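Local coordinates for protein CooJ (Rhodospirillum rubrum, PDB 6HK5) that binds nickel at a high-affinity site and probably serves as the metallochaperone that supplies this metal for carbon monoxide dehydrogenase maturation, at residues Leu16-Met27 / Met54-Leu65. Sequence-based numbering, arbitrary orientation. Where two conformers were deposited one is given.
With NI (nickel (II) ion), chain I.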
# COMPACT_ATOMS: atom_id res chain seq x y z
N LEU A 16 5.24 9.85 -0.58
CA LEU A 16 6.20 9.62 0.49
C LEU A 16 5.77 10.28 1.80
O LEU A 16 5.94 9.71 2.87
CB LEU A 16 7.59 10.12 0.08
CG LEU A 16 8.45 9.23 -0.83
CD1 LEU A 16 9.80 9.87 -1.11
CD2 LEU A 16 8.65 7.88 -0.19
N ALA A 17 5.19 11.49 1.73
CA ALA A 17 4.78 12.16 2.95
C ALA A 17 3.58 11.46 3.59
O ALA A 17 3.55 11.24 4.81
CB ALA A 17 4.46 13.63 2.67
N HIS A 18 2.57 11.12 2.78
CA HIS A 18 1.43 10.35 3.27
C HIS A 18 1.89 9.04 3.89
O HIS A 18 1.40 8.64 4.95
CB HIS A 18 0.44 10.06 2.12
CG HIS A 18 -0.19 11.28 1.52
ND1 HIS A 18 -0.20 12.51 2.15
CD2 HIS A 18 -0.87 11.45 0.37
CE1 HIS A 18 -0.84 13.38 1.40
NE2 HIS A 18 -1.26 12.76 0.31
N PHE A 19 2.83 8.36 3.22
CA PHE A 19 3.28 7.05 3.67
C PHE A 19 4.04 7.14 4.99
O PHE A 19 3.87 6.30 5.88
CB PHE A 19 4.17 6.41 2.61
CG PHE A 19 4.81 5.12 3.05
CD1 PHE A 19 4.16 3.91 2.89
CD2 PHE A 19 6.08 5.11 3.62
CE1 PHE A 19 4.75 2.72 3.29
CE2 PHE A 19 6.68 3.93 4.03
CZ PHE A 19 6.02 2.73 3.86
N LEU A 20 4.90 8.14 5.11
CA LEU A 20 5.64 8.33 6.36
C LEU A 20 4.67 8.66 7.50
O LEU A 20 4.76 8.08 8.59
CB LEU A 20 6.69 9.43 6.19
CG LEU A 20 8.00 8.97 5.53
CD1 LEU A 20 8.87 10.14 5.06
CD2 LEU A 20 8.80 8.11 6.50
N ASP A 21 3.73 9.57 7.26
CA ASP A 21 2.66 9.81 8.23
C ASP A 21 1.92 8.52 8.56
O ASP A 21 1.66 8.22 9.73
CB ASP A 21 1.68 10.87 7.70
CG ASP A 21 2.19 12.30 7.88
OD1 ASP A 21 3.07 12.52 8.76
OD2 ASP A 21 1.71 13.20 7.16
N HIS A 22 1.60 7.71 7.54
CA HIS A 22 0.79 6.52 7.81
C HIS A 22 1.54 5.52 8.68
O HIS A 22 1.01 5.07 9.70
CB HIS A 22 0.34 5.88 6.49
CG HIS A 22 -0.65 4.77 6.67
ND1 HIS A 22 -1.93 4.98 7.14
CD2 HIS A 22 -0.54 3.43 6.47
CE1 HIS A 22 -2.57 3.82 7.21
NE2 HIS A 22 -1.75 2.87 6.81
N VAL A 23 2.77 5.16 8.31
CA VAL A 23 3.47 4.13 9.07
C VAL A 23 3.86 4.60 10.47
O VAL A 23 4.04 3.77 11.36
CB VAL A 23 4.71 3.62 8.33
CG1 VAL A 23 4.29 3.04 6.97
CG2 VAL A 23 5.73 4.74 8.17
N GLU A 24 4.02 5.90 10.68
CA GLU A 24 4.28 6.38 12.03
C GLU A 24 3.09 6.13 12.93
O GLU A 24 3.26 5.88 14.13
CB GLU A 24 4.67 7.86 12.01
CG GLU A 24 6.13 8.04 11.68
CD GLU A 24 6.47 9.42 11.12
OE1 GLU A 24 7.64 9.61 10.69
OE2 GLU A 24 5.58 10.30 11.11
N GLY A 25 1.88 6.16 12.38
CA GLY A 25 0.73 5.74 13.16
C GLY A 25 0.82 4.29 13.59
O GLY A 25 0.60 3.96 14.76
N HIS A 26 1.20 3.39 12.65
CA HIS A 26 1.32 1.97 12.97
C HIS A 26 2.48 1.69 13.94
O HIS A 26 2.40 0.76 14.76
CB HIS A 26 1.53 1.13 11.70
CG HIS A 26 0.37 1.11 10.76
ND1 HIS A 26 -0.92 0.85 11.16
CD2 HIS A 26 0.32 1.23 9.40
CE1 HIS A 26 -1.73 0.87 10.11
NE2 HIS A 26 -0.99 1.10 9.03
N MSE A 27 3.56 2.42 13.83
CA MSE A 27 4.67 2.23 14.76
C MSE A 27 4.28 2.55 16.18
O MSE A 27 4.63 1.81 17.08
CB MSE A 27 5.86 3.09 14.37
CG MSE A 27 6.57 2.50 13.19
SE MSE A 27 7.83 3.79 12.53
CE MSE A 27 8.92 4.01 14.15
N MSE A 54 12.59 0.30 11.50
CA MSE A 54 11.66 1.21 10.83
C MSE A 54 12.03 2.67 11.05
O MSE A 54 11.88 3.48 10.15
CB MSE A 54 10.23 0.96 11.30
CG MSE A 54 9.52 -0.09 10.48
SE MSE A 54 9.79 0.24 8.55
CE MSE A 54 8.90 1.97 8.34
N ALA A 55 12.50 2.99 12.26
CA ALA A 55 13.00 4.34 12.51
C ALA A 55 14.19 4.68 11.61
O ALA A 55 14.32 5.81 11.12
CB ALA A 55 13.39 4.48 13.98
N VAL A 56 15.09 3.72 11.38
CA VAL A 56 16.15 3.92 10.40
C VAL A 56 15.56 4.19 9.02
O VAL A 56 15.96 5.13 8.32
CB VAL A 56 17.10 2.72 10.37
CG1 VAL A 56 18.32 3.04 9.43
CG2 VAL A 56 17.56 2.38 11.78
N ALA A 57 14.59 3.37 8.61
CA ALA A 57 14.00 3.58 7.30
C ALA A 57 13.36 4.96 7.21
O ALA A 57 13.48 5.64 6.19
CB ALA A 57 13.01 2.47 6.97
N ARG A 58 12.73 5.42 8.29
CA ARG A 58 12.12 6.74 8.29
C ARG A 58 13.15 7.83 8.05
O ARG A 58 12.94 8.73 7.23
CB ARG A 58 11.39 6.98 9.60
CG ARG A 58 10.23 6.06 9.78
CD ARG A 58 9.69 6.17 11.17
NE ARG A 58 9.30 7.54 11.48
CZ ARG A 58 9.81 8.26 12.47
NH1 ARG A 58 10.75 7.74 13.26
NH2 ARG A 58 9.37 9.49 12.67
N ALA A 59 14.26 7.78 8.78
CA ALA A 59 15.35 8.72 8.53
C ALA A 59 15.77 8.71 7.06
O ALA A 59 15.86 9.76 6.42
CB ALA A 59 16.54 8.37 9.42
N SER A 60 16.00 7.52 6.49
CA SER A 60 16.53 7.45 5.13
C SER A 60 15.48 7.83 4.09
O SER A 60 15.83 8.40 3.05
CB SER A 60 17.08 6.05 4.85
OG SER A 60 16.03 5.11 4.68
N LEU A 61 14.21 7.49 4.34
CA LEU A 61 13.17 7.91 3.40
C LEU A 61 12.96 9.41 3.45
O LEU A 61 12.70 10.05 2.42
CB LEU A 61 11.86 7.19 3.70
CG LEU A 61 11.59 5.90 2.93
CD1 LEU A 61 10.24 5.34 3.39
CD2 LEU A 61 11.63 6.15 1.42
N ASN A 62 13.08 10.00 4.65
CA ASN A 62 12.99 11.45 4.76
C ASN A 62 14.08 12.14 3.94
O ASN A 62 13.84 13.18 3.33
CB ASN A 62 13.09 11.86 6.23
CG ASN A 62 11.76 11.73 6.96
OD1 ASN A 62 10.92 12.62 6.90
ND2 ASN A 62 11.57 10.60 7.66
N ALA A 63 15.28 11.56 3.90
CA ALA A 63 16.35 12.17 3.11
C ALA A 63 16.02 12.12 1.61
O ALA A 63 16.26 13.09 0.89
CB ALA A 63 17.68 11.49 3.41
N VAL A 64 15.44 11.01 1.15
CA VAL A 64 14.90 10.95 -0.21
C VAL A 64 13.90 12.08 -0.44
O VAL A 64 14.05 12.90 -1.35
CB VAL A 64 14.26 9.58 -0.48
CG1 VAL A 64 13.49 9.63 -1.78
CG2 VAL A 64 15.31 8.48 -0.50
N LEU A 65 12.87 12.15 0.42
CA LEU A 65 11.85 13.21 0.33
C LEU A 65 12.48 14.60 0.22
O LEU A 65 12.04 15.43 -0.59
CB LEU A 65 10.92 13.16 1.55
CG LEU A 65 9.71 14.10 1.64
CD1 LEU A 65 8.82 14.01 0.43
CD2 LEU A 65 8.87 13.84 2.88
NI NI I . -1.69 0.75 7.13
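Leu20 is a knob in a hole of the facing helix, held among Arg58, Leu61, Asn62 and Leu65. Its branches divide the work: CD2 lies 4.0 Å from Arg58 CA, while CD1 approaches the Asn62 amide, 3.7 Å from OD1. The two helices run antiparallel, their segment axes 10.6 Å apart at an angle of 162°, as the arms of the helical hairpin, helices 5-35 and 42-67, that makes up this N-terminal part of CooJ.

One turn toward the N-terminus, Leu16 sends its two methyls to different neighbours, CD2 to Leu61 CD2 at 3.8 Å and CD1 across Val64 CG1. Leu61 turns its other methyl to Phe19, meeting the ring atom CE2 from CD1 at 3.9 Å. With CG anti to the backbone N (chi1 173°), the Phe19 ring reaches the flank of the hairpin, where it stacks on His26 of the second subunit.

At the other end, the selenium SE of Met27, a selenomethionine here, presses against Arg58 CD at 3.3 Å and also touches Met54 CB. Arg58 bends at chi3 and offers its guanidinium side-on to Glu24. Arg58 NE and NH2 both donate to Glu24 OE1, at 2.8 and 2.6 Å. That oxygen lies in the guanidinium plane, but the carboxylate is turned 75° to it: NE donates to the anti lone pair of Glu24 OE1, whereas NH2 approaches from above the carboxylate plane.

His22 and His26 make no contact with segment 54-65 and bind nickel through NE2, with histidines of the second subunit and Glu29 of the fourth completing the site. The contact thus combines an apolar seam with a polar clasp whose two bonds converge on one oxygen, probably concentrating negative charge there, while the metal joins subunits beyond the hairpin.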